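Local coordinates for protein ribulose-1,5-bisphosphate carboxylase/oxygenase large subunit (Rhodopseudomonas palustris, PDB 3QFW) that is a Rubisco-like protein that probably carries out a magnesium-dependent reaction on a sugar-phosphate-like substrate, its exact role being unsettled, at residues A303-F308 and R332-D337. Numbering follows the deposited sequence.
Sequences AARDPF and RFYGQD. With SO4 (sulfate ion), chain G.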
# COMPACT_ATOMS: atom_id res chain seq x y z
N ALA B 303 11.05 -18.69 0.26
CA ALA B 303 11.54 -17.34 0.07
C ALA B 303 11.92 -16.73 1.42
O ALA B 303 12.88 -15.97 1.53
CB ALA B 303 10.50 -16.50 -0.63
N ALA B 304 11.18 -17.10 2.47
CA ALA B 304 11.46 -16.57 3.80
C ALA B 304 12.73 -17.17 4.41
O ALA B 304 13.48 -16.48 5.11
CB ALA B 304 10.28 -16.80 4.71
N ARG B 305 12.97 -18.45 4.12
CA ARG B 305 13.96 -19.26 4.85
C ARG B 305 15.29 -19.47 4.15
O ARG B 305 16.34 -19.58 4.81
CB ARG B 305 13.43 -20.66 5.05
CG ARG B 305 12.29 -20.88 5.98
CD ARG B 305 11.91 -22.33 5.77
NE ARG B 305 10.80 -22.78 6.58
CZ ARG B 305 10.01 -23.79 6.24
NH1 ARG B 305 10.21 -24.43 5.09
NH2 ARG B 305 9.00 -24.12 7.03
N ASP B 306 15.25 -19.61 2.83
CA ASP B 306 16.40 -20.10 2.09
C ASP B 306 17.52 -19.07 1.97
O ASP B 306 17.32 -17.88 2.23
CB ASP B 306 15.96 -20.62 0.72
CG ASP B 306 15.08 -21.86 0.83
OD1 ASP B 306 15.01 -22.44 1.93
OD2 ASP B 306 14.46 -22.26 -0.18
N PRO B 307 18.73 -19.53 1.58
CA PRO B 307 19.83 -18.59 1.38
C PRO B 307 19.40 -17.41 0.52
O PRO B 307 18.72 -17.59 -0.49
CB PRO B 307 20.87 -19.43 0.65
CG PRO B 307 20.63 -20.83 1.18
CD PRO B 307 19.13 -20.92 1.29
N PHE B 308 19.81 -16.21 0.93
CA PHE B 308 19.42 -14.96 0.29
C PHE B 308 20.53 -13.98 0.67
O PHE B 308 20.52 -13.40 1.76
CB PHE B 308 18.06 -14.53 0.86
CG PHE B 308 17.46 -13.31 0.20
CD1 PHE B 308 17.47 -13.16 -1.18
CD2 PHE B 308 16.85 -12.33 0.97
CE1 PHE B 308 16.90 -12.03 -1.77
CE2 PHE B 308 16.27 -11.20 0.37
CZ PHE B 308 16.30 -11.07 -1.00
N ARG B 332 4.71 -31.60 8.53
CA ARG B 332 5.19 -32.39 7.39
C ARG B 332 5.36 -31.46 6.19
O ARG B 332 6.35 -31.53 5.47
CB ARG B 332 4.21 -33.51 7.04
CG ARG B 332 4.22 -34.67 8.04
CD ARG B 332 3.04 -35.64 7.81
NE ARG B 332 2.87 -36.55 8.95
CZ ARG B 332 1.70 -36.85 9.51
NH1 ARG B 332 0.58 -36.33 9.03
NH2 ARG B 332 1.65 -37.66 10.55
N PHE B 333 4.37 -30.60 5.99
CA PHE B 333 4.39 -29.69 4.85
C PHE B 333 5.55 -28.71 4.92
O PHE B 333 6.31 -28.55 3.96
CB PHE B 333 3.07 -28.92 4.76
CG PHE B 333 2.94 -28.13 3.49
CD1 PHE B 333 2.56 -28.77 2.32
CD2 PHE B 333 3.23 -26.77 3.46
CE1 PHE B 333 2.45 -28.06 1.13
CE2 PHE B 333 3.12 -26.06 2.28
CZ PHE B 333 2.72 -26.70 1.12
N TYR B 334 5.68 -28.03 6.05
CA TYR B 334 6.61 -26.92 6.17
C TYR B 334 7.96 -27.29 6.76
O TYR B 334 8.91 -26.52 6.67
CB TYR B 334 5.99 -25.81 7.03
CG TYR B 334 4.86 -25.05 6.37
CD1 TYR B 334 5.11 -24.16 5.33
CD2 TYR B 334 3.55 -25.20 6.80
CE1 TYR B 334 4.08 -23.46 4.72
CE2 TYR B 334 2.50 -24.50 6.20
CZ TYR B 334 2.78 -23.63 5.15
OH TYR B 334 1.77 -22.91 4.53
N GLY B 335 8.07 -28.48 7.35
CA GLY B 335 9.25 -28.76 8.14
C GLY B 335 9.08 -28.04 9.45
O GLY B 335 8.04 -27.43 9.70
N GLN B 336 10.11 -28.07 10.29
CA GLN B 336 10.00 -27.55 11.65
C GLN B 336 10.45 -26.10 11.80
O GLN B 336 10.31 -25.51 12.86
CB GLN B 336 10.77 -28.44 12.64
CG GLN B 336 10.18 -29.82 12.79
CD GLN B 336 11.03 -30.73 13.65
OE1 GLN B 336 11.80 -30.28 14.50
NE2 GLN B 336 10.92 -32.03 13.42
N ASP B 337 11.01 -25.54 10.72
CA ASP B 337 11.39 -24.12 10.71
C ASP B 337 10.18 -23.26 10.32
O ASP B 337 10.12 -22.67 9.24
CB ASP B 337 12.55 -23.88 9.75
CG ASP B 337 13.89 -24.32 10.33
OD1 ASP B 337 14.00 -24.51 11.56
OD2 ASP B 337 14.84 -24.48 9.53
S SO4 G . -2.26 -37.15 11.95
O1 SO4 G . -2.07 -36.16 13.02
O2 SO4 G . -3.62 -37.66 12.02
O3 SO4 G . -1.32 -38.25 12.11
O4 SO4 G . -2.02 -36.51 10.66
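Arg305 grips the backbone carbonyl of Asp337 with two nitrogens. NE lies 2.7 Å from Asp337 O and NH2 lies 2.9 Å from the same Asp337 O, both as hydrogen bonds. The NE bond is moderately bent, 140° at the hydrogen. NH2 approaches from above the carbonyl plane. Arg305 NH2 is also modelled as bonded to Tyr334 O, but at 2.4 Å that bond is too short for its exact geometry to be trusted. Both carbonyl oxygens sit at the edge of the guanidinium, near its plane. Arg305 CG is anti to the carbonyl carbon (chi1 -70°), and the chain runs extended to NE, which carries the guanidinium across to the turn. The Asp337 carboxylate is not the partner here. Its OD2 stays 5.3 Å from Arg305 NE, and its OD1 forms a salt bridge with Arg123. With an alanine at Arg305, Asp337 O would probably lose both donors and the turn would be held less firmly. Packing is slight: Tyr334 CB comes within 3.5 Å of Arg305 NH2, and Asp337 CB flanks NE. Gly335 leaves the helix with positive phi, where a side chain would press against Tyr334 O, so glycine suits this break. Arg332 NH1 bonds a sulfate ion, probably from the crystallisation liquor. The contact links the C-terminal ends of helices 294-305 and 327-334 in the TIM-barrel catalytic domain. Tyr334 also packs on Cys297 and Ala301 of helix 294-305, and its OH bonds Asn285. Arg305 rests on Pro316 of strand 315-319, and the chain continues from Asp337 into strand 339-341.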